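Local coordinates for protein metal-bound toxin (Helicobacter pylori, PDB 4NRN) that probably acts as an RNA-cleaving toxin of a bacterial toxin-antitoxin system, in the YafQ branch of the RelE family, and binds two zinc ions, at residues T3-K8 / T77-R82. Numbering follows the deposited sequence.
Sequences TIETSK and TLFLVR
Thr77 sits beside Thr3 where strand 77-84 starts its parallel pairing with edge strand 3-6, in the mixed five-stranded sheet of this RelE-family toxin. Thr77 OG1 lies 3.7 Å from Thr3 CB. Leu78 grips the edge strand through both backbone polar atoms. Leu78 N donates to Thr3 O at 2.7 Å, and Leu78 O accepts from Glu5 N. The Leu78 side chain lies alongside that of Ile4, pointing the same way, and both reach Val31 of helix 24-35. Phe79 emerges on the other face, with Thr77 and Glu5. Its CG is anti to the backbone N (chi1 -170°), which lays the ring obliquely along the Glu5-Ser7 backbone. Phe79 CD1 comes to 3.5 Å from Glu5 O, and Phe79 CZ to 3.9 Å from Ser7 CB. Leu80 returns to the helix-covered face. Leu80 CD1 touches Ile4 CG2 at 3.8 Å and also reaches Thr6 CG2. Its backbone N donates to Glu5 O, and Leu80 O receives Ser7 N at 3.0 Å. Val81 and Arg82 both face Val68 of strand 65-72, a classic beta bulge. Ser7 OG accepts from Phe10 N, as the N-cap of helix 8-19, and donates to Val81 O. OG stands 2.8 Å from Val81 O, tilted 28° out of the Val81 carbonyl plane.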
loop_
_atom_site.group_PDB
_atom_site.type_symbol
_atom_site.label_atom_id
_atom_site.label_comp_id
_atom_site.label_asym_id
_atom_site.label_seq_id
_atom_site.Cartn_x
_atom_site.Cartn_y
_atom_site.Cartn_z
ATOM N N THR A 3 2.195 13.707 -0.220
ATOM C CA THR A 3 1.695 13.574 1.147
ATOM C C THR A 3 1.200 12.147 1.328
ATOM O O THR A 3 0.589 11.582 0.425
ATOM C CB THR A 3 0.553 14.578 1.451
ATOM O OG1 THR A 3 1.091 15.904 1.529
ATOM C CG2 THR A 3 -0.123 14.255 2.779
ATOM N N ILE A 4 1.504 11.553 2.476
ATOM C CA ILE A 4 1.137 10.166 2.736
ATOM C C ILE A 4 0.071 10.127 3.810
ATOM O O ILE A 4 0.302 10.556 4.935
ATOM C CB ILE A 4 2.359 9.322 3.181
ATOM C CG1 ILE A 4 3.450 9.367 2.114
ATOM C CG2 ILE A 4 1.952 7.864 3.454
ATOM C CD1 ILE A 4 4.823 9.099 2.648
ATOM N N GLU A 5 -1.103 9.624 3.462
ATOM C CA GLU A 5 -2.198 9.572 4.416
ATOM C C GLU A 5 -2.757 8.169 4.465
ATOM O O GLU A 5 -2.781 7.472 3.456
ATOM C CB GLU A 5 -3.299 10.567 4.037
ATOM C CG GLU A 5 -4.066 11.101 5.249
ATOM C CD GLU A 5 -5.251 11.980 4.884
ATOM O OE1 GLU A 5 -5.638 12.013 3.697
ATOM O OE2 GLU A 5 -5.802 12.637 5.794
ATOM N N THR A 6 -3.205 7.753 5.643
ATOM C CA THR A 6 -3.735 6.414 5.804
ATOM C C THR A 6 -5.227 6.454 6.092
ATOM O O THR A 6 -5.760 7.479 6.502
ATOM C CB THR A 6 -3.028 5.657 6.943
ATOM O OG1 THR A 6 -3.413 6.213 8.209
ATOM C CG2 THR A 6 -1.515 5.751 6.789
ATOM N N SER A 7 -5.892 5.326 5.864
ATOM C CA SER A 7 -7.273 5.128 6.278
ATOM C C SER A 7 -7.310 4.571 7.703
ATOM O O SER A 7 -6.272 4.161 8.252
ATOM C CB SER A 7 -7.959 4.140 5.340
ATOM O OG SER A 7 -7.505 2.815 5.573
ATOM N N LYS A 8 -8.501 4.548 8.298
ATOM C CA LYS A 8 -8.684 3.937 9.617
ATOM C C LYS A 8 -8.543 2.405 9.555
ATOM O O LYS A 8 -8.093 1.789 10.521
ATOM C CB LYS A 8 -10.027 4.338 10.250
ATOM C CG LYS A 8 -10.189 5.827 10.546
ATOM C CD LYS A 8 -11.538 6.101 11.240
ATOM C CE LYS A 8 -11.810 7.605 11.396
ATOM N NZ LYS A 8 -13.130 7.915 12.054
ATOM N N THR A 77 -1.440 13.565 -3.007
ATOM C CA THR A 77 -1.541 12.636 -1.890
ATOM C C THR A 77 -1.502 11.165 -2.299
ATOM O O THR A 77 -2.189 10.742 -3.226
ATOM C CB THR A 77 -2.806 12.916 -1.032
ATOM O OG1 THR A 77 -2.663 14.183 -0.377
ATOM C CG2 THR A 77 -2.992 11.841 0.031
ATOM N N LEU A 78 -0.670 10.403 -1.593
ATOM C CA LEU A 78 -0.674 8.948 -1.656
ATOM C C LEU A 78 -1.510 8.449 -0.489
ATOM O O LEU A 78 -1.173 8.699 0.668
ATOM C CB LEU A 78 0.760 8.410 -1.557
ATOM C CG LEU A 78 0.936 6.912 -1.300
ATOM C CD1 LEU A 78 0.631 6.131 -2.570
ATOM C CD2 LEU A 78 2.345 6.615 -0.802
ATOM N N PHE A 79 -2.599 7.750 -0.791
ATOM C CA PHE A 79 -3.539 7.286 0.229
ATOM C C PHE A 79 -3.352 5.786 0.495
ATOM O O PHE A 79 -3.555 4.971 -0.399
ATOM C CB PHE A 79 -4.967 7.585 -0.251
ATOM C CG PHE A 79 -6.042 7.377 0.795
ATOM C CD1 PHE A 79 -5.963 7.999 2.034
ATOM C CD2 PHE A 79 -7.160 6.600 0.513
ATOM C CE1 PHE A 79 -6.965 7.820 2.981
ATOM C CE2 PHE A 79 -8.167 6.426 1.450
ATOM C CZ PHE A 79 -8.064 7.029 2.683
ATOM N N LEU A 80 -2.954 5.418 1.711
ATOM C CA LEU A 80 -2.796 3.997 2.050
ATOM C C LEU A 80 -4.111 3.404 2.573
ATOM O O LEU A 80 -4.594 3.773 3.647
ATOM C CB LEU A 80 -1.627 3.774 3.027
ATOM C CG LEU A 80 -0.317 4.504 2.686
ATOM C CD1 LEU A 80 0.779 4.230 3.715
ATOM C CD2 LEU A 80 0.168 4.164 1.290
ATOM N N VAL A 81 -4.669 2.472 1.801
ATOM C CA VAL A 81 -6.048 2.020 1.993
ATOM C C VAL A 81 -6.192 0.730 2.816
ATOM O O VAL A 81 -6.961 0.689 3.774
ATOM C CB VAL A 81 -6.811 1.888 0.632
ATOM C CG1 VAL A 81 -8.274 1.576 0.866
ATOM C CG2 VAL A 81 -6.681 3.162 -0.173
ATOM N N ARG A 82 -5.478 -0.324 2.440
ATOM C CA ARG A 82 -5.511 -1.567 3.210
ATOM C C ARG A 82 -4.170 -2.281 3.108
ATOM O O ARG A 82 -3.409 -2.057 2.171
ATOM C CB ARG A 82 -6.634 -2.492 2.728
ATOM C CG ARG A 82 -8.063 -1.910 2.766
ATOM C CD ARG A 82 -8.654 -1.848 4.173
ATOM N NE ARG A 82 -8.332 -3.032 4.969
ATOM C CZ ARG A 82 -9.037 -4.158 4.958
ATOM N NH1 ARG A 82 -10.112 -4.256 4.189
ATOM N NH2 ARG A 82 -8.667 -5.186 5.710
#